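PDB 6M6T: 4-alpha-glucanotransferase from Streptococcus agalactiae, which is an amylomaltase, also known as disproportionating enzyme, a member of the 4-alpha-glucanotransferase family built on a TIM barrel, with glycan bound in this structure. Local coordinates for residues Asp457-Met460 / Asn461-Thr465; Gln159-Asp163 / Lys164-Arg168; Arg128-Ser131 / Asp132-Glu136. One frame throughout, in Å; residues are numbered along the deposited sequence.

Interaction 1: Asp457-Met460 / Asn461-Thr465. With AC1 (4,6-dideoxy-4-{[(1S,4R,5S,6S)-4,5,6-trihydroxy-3-(hydroxymethyl)cyclohex-2-en-1-yl]amino}-alpha-D-glucopyranose), chain I.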
ATOM      1  N   ASP A 457     -18.000   9.590   4.483  1.00 60.50           N
ATOM      2  CA  ASP A 457     -18.088   8.132   4.395  1.00 60.74           C
ATOM      3  C   ASP A 457     -16.930   7.519   3.616  1.00 59.76           C
ATOM      4  O   ASP A 457     -16.609   6.341   3.825  1.00 59.64           O
ATOM      5  CB  ASP A 457     -19.425   7.696   3.739  1.00 68.04           C
ATOM      6  CG  ASP A 457     -19.613   8.230   2.274  1.00 78.23           C
ATOM      7  OD1 ASP A 457     -18.680   8.152   1.428  1.00 73.87           O
ATOM      8  OD2 ASP A 457     -20.732   8.706   1.957  1.00 74.71           O
ATOM      9  N   SER A 458     -16.294   8.297   2.733  1.00 59.24           N
ATOM     10  CA  SER A 458     -15.423   7.778   1.683  1.00 57.61           C
ATOM     11  C   SER A 458     -13.984   7.597   2.129  1.00 49.81           C
ATOM     12  O   SER A 458     -13.154   7.171   1.316  1.00 44.94           O
ATOM     13  CB  SER A 458     -15.452   8.707   0.465  1.00 61.39           C
ATOM     14  OG  SER A 458     -15.331  10.061   0.879  1.00 65.33           O
ATOM     15  N   ARG A 459     -13.683   7.911   3.387  1.00 48.89           N
ATOM     16  CA  ARG A 459     -12.333   7.765   3.916  1.00 50.43           C
ATOM     17  C   ARG A 459     -11.839   6.336   3.704  1.00 44.72           C
ATOM     18  O   ARG A 459     -12.584   5.380   3.905  1.00 45.83           O
ATOM     19  CB  ARG A 459     -12.334   8.136   5.406  1.00 52.23           C
ATOM     20  CG  ARG A 459     -10.979   8.347   6.049  1.00 40.02           C
ATOM     21  CD  ARG A 459     -11.097   8.507   7.562  1.00 40.68           C
ATOM     22  NE  ARG A 459      -9.760   8.642   8.133  1.00 48.35           N
ATOM     23  CZ  ARG A 459      -9.441   9.386   9.187  1.00 46.39           C
ATOM     24  NH1 ARG A 459     -10.371  10.072   9.841  1.00 48.16           N
ATOM     25  NH2 ARG A 459      -8.182   9.435   9.592  1.00 39.35           N
ATOM     26  N   MET A 460     -10.580   6.192   3.269  1.00 47.26           N
ATOM     27  CA  MET A 460     -10.052   4.863   2.958  1.00 40.90           C
ATOM     28  C   MET A 460      -9.628   4.113   4.217  1.00 52.82           C
ATOM     29  O   MET A 460     -10.034   2.964   4.421  1.00 55.08           O
ATOM     30  CB  MET A 460      -8.880   4.969   1.993  1.00 42.01           C
ATOM     31  CG  MET A 460      -8.427   3.641   1.477  1.00 42.31           C
ATOM     32  SD  MET A 460      -9.597   2.915   0.311  1.00 50.66           S
ATOM     33  CE  MET A 460      -8.478   1.797  -0.536  1.00 41.68           C
ATOM     34  N   ASN A 461      -8.799   4.739   5.066  1.00 51.67           N
ATOM     35  CA  ASN A 461      -8.449   4.192   6.370  1.00 46.67           C
ATOM     36  C   ASN A 461      -8.804   5.199   7.440  1.00 46.40           C
ATOM     37  O   ASN A 461      -8.891   6.394   7.169  1.00 52.77           O
ATOM     38  CB  ASN A 461      -6.959   3.855   6.512  1.00 54.57           C
ATOM     39  CG  ASN A 461      -6.686   2.888   7.680  1.00 57.81           C
ATOM     40  OD1 ASN A 461      -7.407   1.904   7.852  1.00 60.29           O
ATOM     41  ND2 ASN A 461      -5.651   3.169   8.479  1.00 52.84           N
ATOM     42  N   MET A 462      -9.021   4.697   8.654  1.00 46.59           N
ATOM     43  CA  MET A 462      -9.135   5.512   9.865  1.00 49.95           C
ATOM     44  C   MET A 462      -8.282   4.806  10.902  1.00 55.25           C
ATOM     45  O   MET A 462      -8.716   3.790  11.476  1.00 58.99           O
ATOM     46  CB  MET A 462     -10.571   5.670  10.359  1.00 50.37           C
ATOM     47  CG  MET A 462     -10.681   6.218  11.800  1.00 52.71           C
ATOM     48  SD  MET A 462     -12.360   6.641  12.380  1.00 65.75           S
ATOM     49  CE  MET A 462     -12.839   7.910  11.199  1.00 60.91           C
ATOM     50  N   PRO A 463      -7.076   5.302  11.168  1.00 58.48           N
ATOM     51  CA  PRO A 463      -6.083   4.491  11.887  1.00 53.72           C
ATOM     52  C   PRO A 463      -6.567   4.056  13.257  1.00 51.72           C
ATOM     53  O   PRO A 463      -7.293   4.782  13.945  1.00 47.16           O
ATOM     54  CB  PRO A 463      -4.874   5.425  11.988  1.00 51.15           C
ATOM     55  CG  PRO A 463      -5.056   6.381  10.851  1.00 52.38           C
ATOM     56  CD  PRO A 463      -6.531   6.604  10.750  1.00 51.68           C
ATOM     57  N   ASN A 464      -6.158   2.840  13.632  1.00 55.50           N
ATOM     58  CA  ASN A 464      -6.402   2.263  14.952  1.00 56.36           C
ATOM     59  C   ASN A 464      -7.855   1.814  15.137  1.00 55.65           C
ATOM     60  O   ASN A 464      -8.394   1.867  16.247  1.00 54.12           O
ATOM     61  CB  ASN A 464      -5.982   3.239  16.061  1.00 54.57           C
ATOM     62  CG  ASN A 464      -5.547   2.544  17.310  1.00 57.29           C
ATOM     63  OD1 ASN A 464      -4.678   1.660  17.284  1.00 56.97           O
ATOM     64  ND2 ASN A 464      -6.164   2.918  18.424  1.00 53.02           N
ATOM     65  N   THR A 465      -8.500   1.390  14.048  1.00 60.47           N
ATOM     66  CA  THR A 465      -9.775   0.679  14.089  1.00 59.87           C
ATOM     67  C   THR A 465      -9.703  -0.484  13.106  1.00 58.79           C
ATOM     68  O   THR A 465      -8.728  -0.637  12.367  1.00 59.18           O
ATOM     69  CB  THR A 465     -10.978   1.586  13.752  1.00 56.78           C
ATOM     70  OG1 THR A 465     -10.867   2.053  12.405  1.00 62.65           O
ATOM     71  CG2 THR A 465     -11.083   2.787  14.701  1.00 50.31           C
TER
HETATM   72  C1  AC1 I   2      -2.182   0.573   9.514  1.00 64.42           C
HETATM   73  O2  AC1 I   2      -3.526   2.168  10.822  1.00 60.41           O
HETATM   74  C2  AC1 I   2      -3.434   0.798  10.384  1.00 56.32           C
HETATM   75  C4A AC1 I   2      -4.680  -4.897  14.876  1.00 66.97           C
HETATM   76  C3  AC1 I   2      -3.460  -0.108  11.581  1.00 54.22           C
HETATM   77  O3  AC1 I   2      -4.677   0.185  12.248  1.00 63.20           O
HETATM   78  C4  AC1 I   2      -3.391  -1.580  11.107  1.00 61.04           C
HETATM   79  N4A AC1 I   2      -3.536  -2.638  12.153  1.00 60.56           N
HETATM   80  C5  AC1 I   2      -2.043  -1.696  10.418  1.00 58.20           C
HETATM   81  O5  AC1 I   2      -2.033  -0.857   9.242  1.00 60.24           O
HETATM   82  C6  AC1 I   2      -1.805  -3.148  10.013  1.00 65.18           C
HETATM   83  C1B AC1 I   2      -4.896  -3.162  12.457  1.00 58.83           C
HETATM   84  C2B AC1 I   2      -5.246  -2.719  13.868  1.00 68.06           C
HETATM   85  O2B AC1 I   2      -5.119  -1.299  13.986  1.00 57.89           O
HETATM   86  C3B AC1 I   2      -4.267  -3.417  14.826  1.00 67.01           C
HETATM   87  O3B AC1 I   2      -4.323  -2.826  16.142  1.00 60.15           O
HETATM   88  O4  AC1 I   2      -3.768  -5.706  15.677  1.00 56.32           O
HETATM   89  C5B AC1 I   2      -4.830  -5.415  13.574  1.00 65.94           C
HETATM   90  C7B AC1 I   2      -4.960  -4.578  12.428  1.00 56.38           C
HETATM   91  C6B AC1 I   2      -4.901  -6.959  13.476  1.00 68.68           C
HETATM   92  O6B AC1 I   2      -4.367  -7.559  14.676  1.00 64.74           O
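R459 hydrogen-bonds to the N461 carbonyl and packs against M462 and P463, in the loop after helix 448-451, beyond the last strand of the TIM barrel, 443-447; this loop brings N461, P463 and N464 to the glycan pocket. The tight part is polar. With CG anti to the backbone N (chi1 -167°) and the chain extended as far as NE, the guanidinium lies next to the N461 carbonyl. NE donates to N461 O at 2.6 Å, in the carbonyl plane and on a lone pair, although the oxygen sits 24° out of the guanidinium plane. NH2 bonds to D397 O, so the one group ties together two parts of the pocket wall. P463 CD lies 3.5 Å from R459 NH2, neither squarely over the guanidinium nor at its edge.

The looser side belongs to M462, which is exposed. Its side chain crosses that of R459 at about a right angle, with CB 3.8 Å above the guanidinium plane, offset toward its rim, and the bend at chi3 leaves CE 3.6 Å from R459 NH1. T465 OG1 donates to M462 O. From this loop AC1 receives two weak bonds, beside one to L260 O: N464 N bonds to AC1 O3, and N461 ND2 reaches AC1 O2 at 3.3 Å.

Interaction 2: Gln159-Asp163 / Lys164-Arg168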
ATOM      1  N   GLN A 159       1.525 -18.719  14.427  1.00 54.53           N
ATOM      2  CA  GLN A 159       1.877 -18.989  15.816  1.00 58.94           C
ATOM      3  C   GLN A 159       0.996 -20.059  16.448  1.00 59.42           C
ATOM      4  O   GLN A 159       1.411 -20.686  17.432  1.00 57.73           O
ATOM      5  CB  GLN A 159       1.794 -17.702  16.640  1.00 57.64           C
ATOM      6  CG  GLN A 159       2.862 -16.676  16.289  1.00 60.07           C
ATOM      7  CD  GLN A 159       2.545 -15.892  15.021  1.00 56.55           C
ATOM      8  OE1 GLN A 159       1.388 -15.817  14.596  1.00 53.34           O
ATOM      9  NE2 GLN A 159       3.578 -15.305  14.410  1.00 55.95           N
ATOM     10  N   GLU A 160      -0.204 -20.283  15.913  1.00 57.04           N
ATOM     11  CA  GLU A 160      -1.151 -21.220  16.501  1.00 59.04           C
ATOM     12  C   GLU A 160      -1.366 -22.469  15.642  1.00 58.77           C
ATOM     13  O   GLU A 160      -2.362 -23.176  15.833  1.00 59.05           O
ATOM     14  CB  GLU A 160      -2.485 -20.518  16.788  1.00 58.54           C
ATOM     15  CG  GLU A 160      -3.154 -19.874  15.563  1.00 70.18           C
ATOM     16  CD  GLU A 160      -4.531 -19.232  15.854  1.00 73.47           C
ATOM     17  OE1 GLU A 160      -5.136 -18.663  14.898  1.00 72.80           O
ATOM     18  OE2 GLU A 160      -5.005 -19.296  17.020  1.00 62.86           O
ATOM     19  N   TRP A 161      -0.455 -22.766  14.708  1.00 61.38           N
ATOM     20  CA  TRP A 161      -0.512 -24.061  14.030  1.00 62.65           C
ATOM     21  C   TRP A 161      -0.376 -25.164  15.076  1.00 61.36           C
ATOM     22  O   TRP A 161       0.006 -24.921  16.221  1.00 68.60           O
ATOM     23  CB  TRP A 161       0.587 -24.210  12.966  1.00 56.10           C
ATOM     24  CG  TRP A 161       0.479 -23.296  11.758  1.00 56.27           C
ATOM     25  CD1 TRP A 161      -0.550 -22.439  11.452  1.00 62.55           C
ATOM     26  CD2 TRP A 161       1.445 -23.144  10.700  1.00 53.39           C
ATOM     27  NE1 TRP A 161      -0.279 -21.766  10.272  1.00 52.84           N
ATOM     28  CE2 TRP A 161       0.936 -22.183   9.795  1.00 50.16           C
ATOM     29  CE3 TRP A 161       2.686 -23.730  10.428  1.00 51.99           C
ATOM     30  CZ2 TRP A 161       1.628 -21.796   8.647  1.00 48.04           C
ATOM     31  CZ3 TRP A 161       3.375 -23.337   9.281  1.00 50.34           C
ATOM     32  CH2 TRP A 161       2.843 -22.379   8.409  1.00 46.50           C
ATOM     33  N   ASP A 162      -0.700 -26.393  14.673  1.00 65.66           N
ATOM     34  CA  ASP A 162      -0.745 -27.512  15.613  1.00 70.01           C
ATOM     35  C   ASP A 162       0.548 -28.310  15.682  1.00 69.30           C
ATOM     36  O   ASP A 162       0.831 -28.920  16.718  1.00 69.99           O
ATOM     37  CB  ASP A 162      -1.895 -28.459  15.255  1.00 64.14           C
ATOM     38  CG  ASP A 162      -3.247 -27.783  15.356  1.00 74.61           C
ATOM     39  OD1 ASP A 162      -3.324 -26.587  14.976  1.00 71.88           O
ATOM     40  OD2 ASP A 162      -4.221 -28.436  15.813  1.00 71.33           O
ATOM     41  N   ASP A 163       1.337 -28.312  14.618  1.00 62.57           N
ATOM     42  CA  ASP A 163       2.519 -29.159  14.507  1.00 54.90           C
ATOM     43  C   ASP A 163       3.756 -28.284  14.716  1.00 55.96           C
ATOM     44  O   ASP A 163       4.214 -27.585  13.804  1.00 50.04           O
ATOM     45  CB  ASP A 163       2.502 -29.864  13.156  1.00 46.98           C
ATOM     46  CG  ASP A 163       3.631 -30.831  12.977  1.00 50.85           C
ATOM     47  OD1 ASP A 163       4.420 -31.036  13.923  1.00 58.81           O
ATOM     48  OD2 ASP A 163       3.727 -31.392  11.868  1.00 50.05           O
ATOM     49  N   LYS A 164       4.297 -28.331  15.931  1.00 54.38           N
ATOM     50  CA  LYS A 164       5.481 -27.550  16.262  1.00 61.97           C
ATOM     51  C   LYS A 164       6.670 -27.873  15.356  1.00 62.06           C
ATOM     52  O   LYS A 164       7.529 -27.010  15.143  1.00 59.07           O
ATOM     53  CB  LYS A 164       5.834 -27.775  17.737  1.00 65.48           C
ATOM     54  CG  LYS A 164       5.188 -26.758  18.693  1.00 71.50           C
ATOM     55  CD  LYS A 164       3.986 -27.350  19.427  1.00 69.53           C
ATOM     56  CE  LYS A 164       2.994 -26.268  19.855  1.00 79.93           C
ATOM     57  NZ  LYS A 164       1.768 -26.837  20.503  1.00 80.05           N
ATOM     58  N   ALA A 165       6.734 -29.082  14.802  1.00 61.94           N
ATOM     59  CA  ALA A 165       7.806 -29.402  13.862  1.00 60.67           C
ATOM     60  C   ALA A 165       7.732 -28.508  12.631  1.00 58.56           C
ATOM     61  O   ALA A 165       8.749 -27.965  12.180  1.00 54.20           O
ATOM     62  CB  ALA A 165       7.729 -30.874  13.456  1.00 50.99           C
ATOM     63  N   ILE A 166       6.529 -28.349  12.072  1.00 57.14           N
ATOM     64  CA  ILE A 166       6.392 -27.532  10.872  1.00 61.85           C
ATOM     65  C   ILE A 166       6.538 -26.055  11.212  1.00 58.69           C
ATOM     66  O   ILE A 166       6.999 -25.267  10.383  1.00 58.23           O
ATOM     67  CB  ILE A 166       5.062 -27.831  10.141  1.00 55.93           C
ATOM     68  CG1 ILE A 166       5.192 -27.501   8.658  1.00 48.73           C
ATOM     69  CG2 ILE A 166       3.903 -27.041  10.720  1.00 51.67           C
ATOM     70  CD1 ILE A 166       6.321 -28.209   7.966  1.00 53.44           C
ATOM     71  N   ILE A 167       6.196 -25.659  12.439  1.00 56.02           N
ATOM     72  CA  ILE A 167       6.309 -24.252  12.800  1.00 53.92           C
ATOM     73  C   ILE A 167       7.763 -23.789  12.746  1.00 58.52           C
ATOM     74  O   ILE A 167       8.049 -22.646  12.370  1.00 63.16           O
ATOM     75  CB  ILE A 167       5.662 -24.020  14.178  1.00 50.65           C
ATOM     76  CG1 ILE A 167       4.176 -23.692  13.995  1.00 47.97           C
ATOM     77  CG2 ILE A 167       6.392 -22.938  14.950  1.00 51.58           C
ATOM     78  CD1 ILE A 167       3.376 -23.701  15.270  1.00 50.88           C
ATOM     79  N   ARG A 168       8.704 -24.665  13.070  1.00 58.84           N
ATOM     80  CA  ARG A 168      10.117 -24.320  12.992  1.00 62.16           C
ATOM     81  C   ARG A 168      10.841 -25.124  11.914  1.00 65.19           C
ATOM     82  O   ARG A 168      12.039 -25.389  12.035  1.00 66.62           O
ATOM     83  CB  ARG A 168      10.792 -24.502  14.349  1.00 64.26           C
ATOM     84  CG  ARG A 168      10.268 -25.684  15.121  1.00 65.73           C
ATOM     85  CD  ARG A 168      10.908 -25.787  16.479  1.00 72.83           C
ATOM     86  NE  ARG A 168      10.439 -26.975  17.179  1.00 72.03           N
ATOM     87  CZ  ARG A 168       9.293 -27.026  17.844  1.00 73.25           C
ATOM     88  NH1 ARG A 168       8.507 -25.952  17.883  1.00 73.62           N
ATOM     89  NH2 ARG A 168       8.930 -28.147  18.461  1.00 71.65           N
TER
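The backbone carbonyl of D163 closes the first turn of helix 164-167, accepting from I167 N at 3.1 Å and, weakly, from I166 N. The D163 side chain adds a second hold on the same turn. Because its CG stands anti to the backbone N (chi1 -176°), the carboxylate swings beside the start of the helix, and A165 N donates to D163 OD1 at 3.2 Å from above the carboxylate plane, 53° out of it. This is an N-cap: the side chain occupies an amide that has no preceding turn to bond to, and a negative charge here would probably be favoured by the helix dipole. The other oxygen, OD2, is bonded to Y177 OH, which links the cap to helix 171-180.

Next to the cap W161 and the two isoleucines form an apolar cluster. I166 CG2 meets W161 CE3 at 3.5 Å, approaching the indole neither squarely over its face nor at its edge. I167, extended at chi2, sends CD1 back to within 3.7 Å of W161 CB, while its CG1 lies 3.9 Å from W161 CE3. The indole also meets two aromatic rings, W229 edge-to-face and F153 with the planes about 35° apart. W161 NE1 has a weak bond to K156 O, and I166 also packs on I149 of helix 140-152.

Interaction 3: Arg128-Ser131 / Asp132-Glu136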
ATOM      1  N   ARG A 128       7.040 -24.918 -18.378  1.00 64.26           N
ATOM      2  CA  ARG A 128       8.227 -24.141 -18.728  1.00 61.98           C
ATOM      3  C   ARG A 128       7.979 -22.641 -18.754  1.00 60.25           C
ATOM      4  O   ARG A 128       8.941 -21.881 -18.864  1.00 60.54           O
ATOM      5  CB  ARG A 128       8.802 -24.565 -20.080  1.00 68.81           C
ATOM      6  CG  ARG A 128      10.324 -24.418 -20.145  1.00 61.50           C
ATOM      7  CD  ARG A 128      10.831 -24.331 -21.565  1.00 65.70           C
ATOM      8  NE  ARG A 128      12.276 -24.116 -21.629  1.00 72.18           N
ATOM      9  CZ  ARG A 128      12.886 -22.986 -21.282  1.00 65.69           C
ATOM     10  NH1 ARG A 128      14.205 -22.888 -21.381  1.00 73.13           N
ATOM     11  NH2 ARG A 128      12.182 -21.958 -20.834  1.00 65.13           N
ATOM     12  N   MET A 129       6.722 -22.202 -18.688  1.00 66.13           N
ATOM     13  CA  MET A 129       6.431 -20.797 -18.429  1.00 60.79           C
ATOM     14  C   MET A 129       6.445 -20.524 -16.935  1.00 59.67           C
ATOM     15  O   MET A 129       7.039 -19.537 -16.480  1.00 59.10           O
ATOM     16  CB  MET A 129       5.075 -20.409 -19.028  1.00 61.67           C
ATOM     17  CG  MET A 129       4.874 -20.843 -20.479  1.00 67.63           C
ATOM     18  SD  MET A 129       3.360 -20.261 -21.302  1.00 81.59           S
ATOM     19  CE  MET A 129       2.438 -19.563 -19.939  1.00 60.84           C
ATOM     20  N   LEU A 130       5.828 -21.417 -16.155  1.00 60.36           N
ATOM     21  CA  LEU A 130       5.753 -21.214 -14.713  1.00 59.26           C
ATOM     22  C   LEU A 130       7.140 -21.260 -14.075  1.00 57.06           C
ATOM     23  O   LEU A 130       7.456 -20.454 -13.190  1.00 51.64           O
ATOM     24  CB  LEU A 130       4.831 -22.260 -14.094  1.00 53.43           C
ATOM     25  CG  LEU A 130       4.849 -22.395 -12.573  1.00 55.40           C
ATOM     26  CD1 LEU A 130       4.499 -21.076 -11.901  1.00 53.63           C
ATOM     27  CD2 LEU A 130       3.877 -23.488 -12.150  1.00 64.02           C
ATOM     28  N   SER A 131       7.986 -22.188 -14.520  1.00 53.87           N
ATOM     29  CA  SER A 131       9.319 -22.290 -13.941  1.00 55.76           C
ATOM     30  C   SER A 131      10.194 -21.127 -14.388  1.00 57.37           C
ATOM     31  O   SER A 131      10.936 -20.554 -13.580  1.00 58.03           O
ATOM     32  CB  SER A 131       9.955 -23.639 -14.308  1.00 54.44           C
ATOM     33  OG  SER A 131      10.861 -23.527 -15.400  1.00 54.82           O
ATOM     34  N   ASP A 132      10.105 -20.748 -15.666  1.00 59.74           N
ATOM     35  CA  ASP A 132      10.759 -19.524 -16.125  1.00 60.51           C
ATOM     36  C   ASP A 132      10.330 -18.312 -15.302  1.00 55.53           C
ATOM     37  O   ASP A 132      11.077 -17.331 -15.207  1.00 61.31           O
ATOM     38  CB  ASP A 132      10.448 -19.286 -17.605  1.00 60.23           C
ATOM     39  CG  ASP A 132      11.660 -19.471 -18.503  1.00 67.16           C
ATOM     40  OD1 ASP A 132      12.799 -19.554 -17.977  1.00 75.83           O
ATOM     41  OD2 ASP A 132      11.468 -19.514 -19.741  1.00 63.76           O
ATOM     42  N   PHE A 133       9.121 -18.351 -14.728  1.00 55.33           N
ATOM     43  CA  PHE A 133       8.686 -17.311 -13.797  1.00 50.87           C
ATOM     44  C   PHE A 133       9.362 -17.456 -12.431  1.00 54.10           C
ATOM     45  O   PHE A 133       9.882 -16.475 -11.878  1.00 55.18           O
ATOM     46  CB  PHE A 133       7.163 -17.356 -13.655  1.00 52.45           C
ATOM     47  CG  PHE A 133       6.629 -16.499 -12.547  1.00 49.00           C
ATOM     48  CD1 PHE A 133       6.691 -15.115 -12.632  1.00 47.12           C
ATOM     49  CD2 PHE A 133       6.064 -17.078 -11.419  1.00 48.11           C
ATOM     50  CE1 PHE A 133       6.194 -14.322 -11.613  1.00 49.84           C
ATOM     51  CE2 PHE A 133       5.563 -16.297 -10.391  1.00 46.34           C
ATOM     52  CZ  PHE A 133       5.631 -14.918 -10.485  1.00 51.32           C
ATOM     53  N   LEU A 134       9.357 -18.670 -11.859  1.00 53.08           N
ATOM     54  CA  LEU A 134       9.935 -18.861 -10.525  1.00 52.68           C
ATOM     55  C   LEU A 134      11.424 -18.547 -10.490  1.00 55.79           C
ATOM     56  O   LEU A 134      11.983 -18.328  -9.404  1.00 44.77           O
ATOM     57  CB  LEU A 134       9.712 -20.290 -10.029  1.00 44.90           C
ATOM     58  CG  LEU A 134       8.261 -20.745  -9.958  1.00 46.76           C
ATOM     59  CD1 LEU A 134       8.209 -22.245  -9.777  1.00 46.41           C
ATOM     60  CD2 LEU A 134       7.539 -20.028  -8.854  1.00 43.32           C
ATOM     61  N   GLN A 135      12.080 -18.534 -11.651  1.00 56.86           N
ATOM     62  CA  GLN A 135      13.502 -18.231 -11.668  1.00 57.20           C
ATOM     63  C   GLN A 135      13.760 -16.738 -11.478  1.00 60.56           C
ATOM     64  O   GLN A 135      14.801 -16.358 -10.933  1.00 58.67           O
ATOM     65  CB  GLN A 135      14.139 -18.746 -12.967  1.00 58.58           C
ATOM     66  CG  GLN A 135      15.659 -18.697 -12.912  1.00 66.33           C
ATOM     67  CD  GLN A 135      16.351 -19.741 -13.768  1.00 69.04           C
ATOM     68  OE1 GLN A 135      15.737 -20.349 -14.655  1.00 60.03           O
ATOM     69  NE2 GLN A 135      17.650 -19.957 -13.503  1.00 62.45           N
ATOM     70  N   GLU A 136      12.829 -15.880 -11.894  1.00 59.82           N
ATOM     71  CA  GLU A 136      12.972 -14.444 -11.685  1.00 64.45           C
ATOM     72  C   GLU A 136      12.376 -13.976 -10.367  1.00 56.82           C
ATOM     73  O   GLU A 136      12.830 -12.980  -9.808  1.00 61.72           O
ATOM     74  CB  GLU A 136      12.341 -13.665 -12.856  1.00 73.98           C
ATOM     75  CG  GLU A 136      12.896 -14.074 -14.231  1.00 75.72           C
ATOM     76  CD  GLU A 136      12.033 -13.641 -15.408  1.00 85.82           C
ATOM     77  OE1 GLU A 136      11.534 -14.537 -16.129  1.00 80.48           O
ATOM     78  OE2 GLU A 136      11.869 -12.419 -15.624  1.00 83.73           O
TER
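D132 and R128, one helical turn apart, form a salt bridge in which R128 NH2 lies 2.8 Å from D132 OD2. The carboxylate oxygen comes in at the edge of the guanidinium, close to its plane, yet the two flat groups are turned 68° from each other and the N-H angle of 118° makes the hydrogen-bonding part weak. The R128 chain is extended from CG to NE, and the turn at chi4 (-70°) brings NH2 back to OD2. D132 CB also rests against the backbone, 3.3 Å from R128 O.

S131, next in line, takes part mainly through its carbonyl, as S131 O accepts from Q135 N at 3.0 Å. Helix 126-134 is amphipathic, with R128 and S131 exposed and L130 and F133 buried. L130 carries the apolar side. Its CD1 is 4.2 Å from L134 CG and 4.3 Å from F133 CD2, and L130 O bonds to L134 N at 2.9 Å. The same leucine packs on K186 and V190 of helix 182-208, where F133 meets Y193 edge-to-face. L134 touches V140 and T141 of helix 140-152 and E189 of helix 182-208.

Overall arrangement
The three contacts follow one another along the chain in the order 3, 2, 1, and none touches another. Interaction 1 lies at the glycan pocket itself, with N461 and N464 weakly hydrogen-bonded to AC1. Interaction 2 stands further off, its centre 34 Å from that of interaction 1, although the side chain of Q159 comes within about 10 Å of a bound AC1. Interaction 3 is the most distant from interaction 1, with centres 39 Å apart and on opposite sides of the chain's centre. Between interactions 2 and 3 the nearest atoms are about 18 Å apart, but helix 140-152 joins them: L134 packs at its beginning, on V140, and W161 near its end, on I149.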